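Side-chain contact in hexokinase (Schistosoma mansoni, PDB 1BDG), which phosphorylates glucose and other hexoses at the 6-hydroxyl with ATP, the first step of glycolysis: residues Leu73-Gly77 and Thr78-Val82. Numbering follows the deposited sequence.
Sequences LDLGG and TNYRV. With SO4 (sulfate ion), chain C.
The glycine-rich turn of the phosphate-binding hairpin in hexokinase, where G77 hands the chain to T78, holds a sulfate ion, probably carried over from the crystallisation medium. The backbone N of T78 donates to sulfate O2 in a nearly straight bond (163°). The hydroxyl OG1 of T78 donates to sulfate O1 at 2.7 Å. OG1 reaches the anion because it stands beside its own backbone N (chi1 -59°), so amide and hydroxyl grip the same ion, which T220 OG1 also binds. G77, with no side chain, lets the backbone come close to the ion, its CA 3.1 Å from sulfate O4. The site is consistent with the predicted ATP-binding role of D74 to N79, the sulfate perhaps mimicking a phosphate.

This is the first beta hairpin of the small subdomain, in the actin-like ATPase fold shared by sugar kinases, hsp70 and actin. Strands 68-75 and 80-87 run antiparallel, and the weak bond D74 N to R81 O (2.8 Å) ties them beside the non-hydrogen-bonded pair L73-V82. On the face carrying that pair, CD2 of L73 packs against CG2 of V82 at 3.6 Å, the two side chains running alongside each other, and helix 112-129 covers both. The Y80 ring, carried across by CG anti to the backbone N (chi1 177°), slants past L73 and sets Y80 CD1 4.1 Å from CD1 of L75.

D74 and R81 pack through their CB atoms at 3.9 Å. Their charged ends remain apart: OD2 of D74 lies near the guanidinium plane of R81, at its edge but 4.4 Å from NE, too far for a salt bridge, so any attraction is probably modest. The guanidinium instead pairs with E98 through NH1.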
loop_
_atom_site.group_PDB
_atom_site.type_symbol
_atom_site.label_atom_id
_atom_site.label_comp_id
_atom_site.label_asym_id
_atom_site.label_seq_id
_atom_site.Cartn_x
_atom_site.Cartn_y
_atom_site.Cartn_z
ATOM N N LEU A 73 -3.729 9.613 -14.035
ATOM C CA LEU A 73 -2.513 9.882 -13.271
ATOM C C LEU A 73 -2.441 8.861 -12.145
ATOM O O LEU A 73 -3.452 8.234 -11.815
ATOM C CB LEU A 73 -2.552 11.292 -12.673
ATOM C CG LEU A 73 -2.461 12.519 -13.593
ATOM C CD1 LEU A 73 -2.602 13.790 -12.779
ATOM C CD2 LEU A 73 -1.121 12.530 -14.314
ATOM N N ASP A 74 -1.263 8.694 -11.552
ATOM C CA ASP A 74 -1.089 7.762 -10.431
ATOM C C ASP A 74 -0.240 8.515 -9.418
ATOM O O ASP A 74 0.819 9.003 -9.790
ATOM C CB ASP A 74 -0.347 6.491 -10.889
ATOM C CG ASP A 74 -0.687 5.269 -10.041
ATOM O OD1 ASP A 74 -1.125 5.436 -8.877
ATOM O OD2 ASP A 74 -0.533 4.131 -10.537
ATOM N N LEU A 75 -0.729 8.690 -8.188
ATOM C CA LEU A 75 0.047 9.406 -7.161
ATOM C C LEU A 75 -0.004 8.763 -5.757
ATOM O O LEU A 75 -1.080 8.450 -5.239
ATOM C CB LEU A 75 -0.369 10.893 -7.076
ATOM C CG LEU A 75 0.475 11.807 -6.157
ATOM C CD1 LEU A 75 1.906 11.892 -6.677
ATOM C CD2 LEU A 75 -0.110 13.200 -6.052
ATOM N N GLY A 76 1.167 8.577 -5.151
ATOM C CA GLY A 76 1.226 7.996 -3.823
ATOM C C GLY A 76 2.057 6.730 -3.753
ATOM O O GLY A 76 2.783 6.517 -2.769
ATOM N N GLY A 77 1.962 5.906 -4.805
ATOM C CA GLY A 77 2.688 4.642 -4.884
ATOM C C GLY A 77 4.186 4.792 -5.030
ATOM O O GLY A 77 4.720 5.877 -4.790
ATOM N N THR A 78 4.856 3.715 -5.447
ATOM C CA THR A 78 6.311 3.692 -5.633
ATOM C C THR A 78 6.766 4.728 -6.666
ATOM O O THR A 78 7.827 5.335 -6.506
ATOM C CB THR A 78 6.843 2.279 -6.059
ATOM O OG1 THR A 78 6.503 1.277 -5.072
ATOM C CG2 THR A 78 8.363 2.336 -6.221
ATOM N N ASN A 79 5.992 4.917 -7.733
ATOM C CA ASN A 79 6.350 5.908 -8.751
ATOM C C ASN A 79 5.186 6.536 -9.536
ATOM O O ASN A 79 4.193 5.877 -9.901
ATOM C CB ASN A 79 7.472 5.410 -9.676
ATOM C CG ASN A 79 7.221 4.025 -10.223
ATOM O OD1 ASN A 79 8.136 3.215 -10.316
ATOM N ND2 ASN A 79 6.000 3.767 -10.658
ATOM N N TYR A 80 5.324 7.842 -9.739
ATOM C CA TYR A 80 4.355 8.677 -10.423
ATOM C C TYR A 80 4.134 8.335 -11.898
ATOM O O TYR A 80 4.954 8.679 -12.757
ATOM C CB TYR A 80 4.798 10.138 -10.264
ATOM C CG TYR A 80 3.947 11.140 -10.980
ATOM C CD1 TYR A 80 2.622 11.308 -10.656
ATOM C CD2 TYR A 80 4.465 11.884 -12.028
ATOM C CE1 TYR A 80 1.822 12.182 -11.365
ATOM C CE2 TYR A 80 3.681 12.766 -12.742
ATOM C CZ TYR A 80 2.357 12.910 -12.409
ATOM O OH TYR A 80 1.561 13.779 -13.131
ATOM N N ARG A 81 3.023 7.670 -12.199
ATOM C CA ARG A 81 2.717 7.325 -13.585
ATOM C C ARG A 81 1.697 8.248 -14.233
ATOM O O ARG A 81 0.667 8.582 -13.639
ATOM C CB ARG A 81 2.232 5.883 -13.740
ATOM C CG ARG A 81 3.330 4.829 -13.780
ATOM C CD ARG A 81 2.893 3.621 -14.623
ATOM N NE ARG A 81 1.531 3.182 -14.309
ATOM C CZ ARG A 81 0.914 2.145 -14.881
ATOM N NH1 ARG A 81 1.536 1.436 -15.816
ATOM N NH2 ARG A 81 -0.313 1.787 -14.480
ATOM N N VAL A 82 2.001 8.647 -15.461
ATOM C CA VAL A 82 1.148 9.505 -16.256
ATOM C C VAL A 82 0.760 8.658 -17.447
ATOM O O VAL A 82 1.605 8.323 -18.261
ATOM C CB VAL A 82 1.894 10.744 -16.720
ATOM C CG1 VAL A 82 1.082 11.459 -17.789
ATOM C CG2 VAL A 82 2.119 11.680 -15.523
HETATM S S SO4 C . 3.287 0.978 -5.046
HETATM O O1 SO4 C . 4.186 -0.143 -5.254
HETATM O O2 SO4 C . 3.140 1.737 -6.262
HETATM O O3 SO4 C . 1.989 0.496 -4.636
HETATM O O4 SO4 C . 3.814 1.832 -4.019
#